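Local coordinates for IclR family transcriptional regulator (Brucella abortus, PDB 5WHM), which probably represses transcription as a dimeric IclR-type regulator that binds DNA through a winged helix-turn-helix domain, at residues Phe36-Asn45 and Ser78-Gly86. Residues are numbered along the deposited sequence; the frame is centred on the assembly and turned at random.
Sequences FTPTENTLGN and SGLYQLDIG
The F36 ring turns an edge to Y81, with CE2 3.3 Å from Y81 O. N41 O also lies at its edge, in the ring plane, and L43 CD1 sits over the centre of one face. The Y81 ring has G79 O above one face, offset toward the rim. At its edge lie L43 O and N45 ND2. N45 ND2 gives a weak hydrogen bond to Y81 OH (3.1 Å), with amide and ring planes 53° apart. T63 OG1 of helix 56-69 is hydrogen-bonded to N45 OD1 and, weakly, to Y81 OH. With CG beside the backbone N (chi1 -63°), the F36 ring reaches Y81 while CB lies 3.6 Å from L83 CG; the side chains of F36 and L83 run past each other in opposite directions.

The domain is a winged helix-turn-helix. Strands 72-74 and 81-83 form its hairpin wing, and L43 adds a single antiparallel bridge to the second strand. L43 N donates to Y81 O, and Y81 N returns a 2.8 Å hydrogen bond to L43 O. T42 CA-H also points at Y81 O. G44 takes the N-cap position before helix 45-52, and its CA packs 3.5 Å from L80 CD2.

Beside this bridge, Q82 NE2 gives a weak hydrogen bond to T42 OG1, while T42 CG2 meets L80 CB at 3.6 Å. One water links N41 O to L83 N; another joins N45 N to G79 O. L83 also packs on M94 of the second subunit.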
loop_
_atom_site.group_PDB
_atom_site.type_symbol
_atom_site.label_atom_id
_atom_site.label_comp_id
_atom_site.label_asym_id
_atom_site.label_seq_id
_atom_site.Cartn_x
_atom_site.Cartn_y
_atom_site.Cartn_z
ATOM N N PHE C 36 2.058 -13.529 -1.272
ATOM C CA PHE C 36 0.843 -13.005 -1.883
ATOM C C PHE C 36 1.219 -11.907 -2.864
ATOM O O PHE C 36 2.020 -11.016 -2.545
ATOM C CB PHE C 36 -0.117 -12.484 -0.808
ATOM C CG PHE C 36 -0.607 -13.563 0.136
ATOM C CD1 PHE C 36 0.159 -13.941 1.220
ATOM C CD2 PHE C 36 -1.826 -14.210 -0.079
ATOM C CE1 PHE C 36 -0.264 -14.954 2.090
ATOM C CE2 PHE C 36 -2.275 -15.199 0.795
ATOM C CZ PHE C 36 -1.497 -15.579 1.881
ATOM N N THR C 37 0.714 -12.016 -4.082
ATOM C CA THR C 37 1.076 -11.019 -5.075
ATOM C C THR C 37 -0.194 -10.514 -5.734
ATOM O O THR C 37 -1.271 -11.064 -5.466
ATOM C CB THR C 37 2.028 -11.604 -6.144
ATOM O OG1 THR C 37 1.257 -12.383 -7.058
ATOM C CG2 THR C 37 3.133 -12.460 -5.539
ATOM N N PRO C 38 -0.118 -9.511 -6.630
ATOM C CA PRO C 38 -1.335 -9.096 -7.354
ATOM C C PRO C 38 -2.003 -10.213 -8.146
ATOM O O PRO C 38 -3.215 -10.139 -8.376
ATOM C CB PRO C 38 -0.839 -7.965 -8.278
ATOM C CG PRO C 38 0.390 -7.407 -7.528
ATOM C CD PRO C 38 1.033 -8.629 -6.938
ATOM N N THR C 39 -1.275 -11.246 -8.566
ATOM C CA THR C 39 -1.885 -12.319 -9.344
ATOM C C THR C 39 -1.941 -13.654 -8.597
ATOM O O THR C 39 -2.389 -14.651 -9.174
ATOM C CB THR C 39 -1.142 -12.519 -10.679
ATOM O OG1 THR C 39 0.235 -12.771 -10.395
ATOM C CG2 THR C 39 -1.276 -11.301 -11.582
ATOM N N GLU C 40 -1.497 -13.706 -7.348
ATOM C CA GLU C 40 -1.619 -14.893 -6.493
ATOM C C GLU C 40 -2.279 -14.422 -5.204
ATOM O O GLU C 40 -1.598 -14.034 -4.254
ATOM C CB GLU C 40 -0.280 -15.545 -6.233
ATOM C CG GLU C 40 0.178 -16.406 -7.408
ATOM C CD GLU C 40 1.340 -17.308 -7.043
ATOM O OE1 GLU C 40 2.480 -16.796 -7.016
ATOM O OE2 GLU C 40 1.113 -18.513 -6.765
ATOM N N ASN C 41 -3.610 -14.430 -5.180
ATOM C CA ASN C 41 -4.306 -13.710 -4.117
ATOM C C ASN C 41 -4.720 -14.601 -2.959
ATOM O O ASN C 41 -5.044 -14.073 -1.889
ATOM C CB ASN C 41 -5.568 -13.023 -4.659
ATOM C CG ASN C 41 -5.310 -12.256 -5.955
ATOM O OD1 ASN C 41 -4.746 -11.155 -5.937
ATOM N ND2 ASN C 41 -5.718 -12.833 -7.077
ATOM N N THR C 42 -4.741 -15.919 -3.165
ATOM C CA THR C 42 -5.336 -16.891 -2.249
ATOM C C THR C 42 -4.362 -18.047 -2.113
ATOM O O THR C 42 -4.008 -18.668 -3.116
ATOM C CB THR C 42 -6.687 -17.393 -2.784
ATOM O OG1 THR C 42 -7.599 -16.291 -2.892
ATOM C CG2 THR C 42 -7.296 -18.428 -1.851
ATOM N N LEU C 43 -3.919 -18.323 -0.885
ATOM C CA LEU C 43 -2.937 -19.360 -0.628
ATOM C C LEU C 43 -3.270 -20.083 0.671
ATOM O O LEU C 43 -3.710 -19.465 1.647
ATOM C CB LEU C 43 -1.520 -18.778 -0.532
ATOM C CG LEU C 43 -0.985 -18.008 -1.738
ATOM C CD1 LEU C 43 0.304 -17.310 -1.375
ATOM C CD2 LEU C 43 -0.779 -18.970 -2.896
ATOM N N GLY C 44 -3.016 -21.394 0.681
ATOM C CA GLY C 44 -3.078 -22.187 1.890
ATOM C C GLY C 44 -1.684 -22.469 2.467
ATOM O O GLY C 44 -0.661 -22.143 1.875
ATOM N N ASN C 45 -1.672 -23.117 3.641
ATOM C CA ASN C 45 -0.413 -23.362 4.344
ATOM C C ASN C 45 0.565 -24.170 3.481
ATOM O O ASN C 45 1.765 -23.887 3.475
ATOM C CB ASN C 45 -0.682 -24.066 5.695
ATOM C CG ASN C 45 -1.235 -23.090 6.800
ATOM O OD1 ASN C 45 -0.735 -21.981 6.981
ATOM N ND2 ASN C 45 -2.260 -23.525 7.528
ATOM N N SER C 78 -12.940 -22.989 3.411
ATOM C CA SER C 78 -11.791 -23.533 2.691
ATOM C C SER C 78 -10.488 -23.526 3.495
ATOM O O SER C 78 -9.569 -24.283 3.168
ATOM C CB SER C 78 -11.584 -22.750 1.402
ATOM O OG SER C 78 -10.926 -21.521 1.688
ATOM N N GLY C 79 -10.367 -22.689 4.517
ATOM C CA GLY C 79 -9.104 -22.572 5.212
ATOM C C GLY C 79 -8.037 -21.768 4.487
ATOM O O GLY C 79 -6.928 -21.617 5.026
ATOM N N LEU C 80 -8.330 -21.232 3.302
ATOM C CA LEU C 80 -7.338 -20.466 2.540
ATOM C C LEU C 80 -7.226 -19.033 3.051
ATOM O O LEU C 80 -8.180 -18.475 3.610
ATOM C CB LEU C 80 -7.714 -20.476 1.051
ATOM C CG LEU C 80 -7.752 -21.907 0.506
ATOM C CD1 LEU C 80 -8.179 -21.977 -0.963
ATOM C CD2 LEU C 80 -6.387 -22.602 0.715
ATOM N N TYR C 81 -6.054 -18.430 2.845
ATOM C CA TYR C 81 -5.744 -17.085 3.314
ATOM C C TYR C 81 -5.691 -16.073 2.168
ATOM O O TYR C 81 -5.355 -16.405 1.023
ATOM C CB TYR C 81 -4.395 -17.021 4.037
ATOM C CG TYR C 81 -4.285 -18.059 5.136
ATOM C CD1 TYR C 81 -4.832 -17.828 6.410
ATOM C CD2 TYR C 81 -3.682 -19.275 4.889
ATOM C CE1 TYR C 81 -4.734 -18.815 7.435
ATOM C CE2 TYR C 81 -3.590 -20.256 5.880
ATOM C CZ TYR C 81 -4.118 -20.017 7.141
ATOM O OH TYR C 81 -4.023 -21.017 8.090
ATOM N N GLN C 82 -5.964 -14.813 2.522
ATOM C CA GLN C 82 -5.738 -13.658 1.660
ATOM C C GLN C 82 -5.209 -12.531 2.522
ATOM O O GLN C 82 -5.469 -12.496 3.739
ATOM C CB GLN C 82 -7.026 -13.198 0.965
ATOM C CG GLN C 82 -7.639 -14.175 0.062
ATOM C CD GLN C 82 -8.730 -13.527 -0.757
ATOM O OE1 GLN C 82 -9.707 -13.017 -0.211
ATOM N NE2 GLN C 82 -8.559 -13.522 -2.077
ATOM N N LEU C 83 -4.479 -11.605 1.896
ATOM C CA LEU C 83 -4.054 -10.393 2.601
ATOM C C LEU C 83 -5.293 -9.635 3.087
ATOM O O LEU C 83 -6.312 -9.577 2.395
ATOM C CB LEU C 83 -3.237 -9.464 1.677
ATOM C CG LEU C 83 -1.876 -10.054 1.229
ATOM C CD1 LEU C 83 -1.241 -9.111 0.187
ATOM C CD2 LEU C 83 -0.953 -10.247 2.434
ATOM N N ASP C 84 -5.174 -8.983 4.245
ATOM C CA ASP C 84 -6.309 -8.239 4.775
ATOM C C ASP C 84 -5.917 -6.784 5.065
ATOM O O ASP C 84 -4.756 -6.371 4.911
ATOM C CB ASP C 84 -6.873 -8.941 6.028
ATOM C CG ASP C 84 -8.354 -8.592 6.311
ATOM O OD1 ASP C 84 -8.992 -7.783 5.589
ATOM O OD2 ASP C 84 -8.878 -9.171 7.285
ATOM N N ILE C 85 -6.933 -6.025 5.504
ATOM C CA ILE C 85 -6.890 -4.563 5.600
ATOM C C ILE C 85 -5.722 -4.089 6.440
ATOM O O ILE C 85 -5.182 -2.997 6.209
ATOM C CB ILE C 85 -8.203 -4.019 6.222
ATOM C CG1 ILE C 85 -9.437 -4.576 5.498
ATOM C CG2 ILE C 85 -8.179 -2.468 6.234
ATOM C CD1 ILE C 85 -9.375 -4.410 3.959
ATOM N N GLY C 86 -5.350 -4.852 7.470
ATOM C CA GLY C 86 -4.272 -4.378 8.311
ATOM C C GLY C 86 -2.969 -4.189 7.566
ATOM O O GLY C 86 -2.120 -3.420 8.018
HETATM O O HOH W 1 -4.233 -11.676 -1.094
HETATM O O HOH W 2 -4.284 -23.380 4.643
#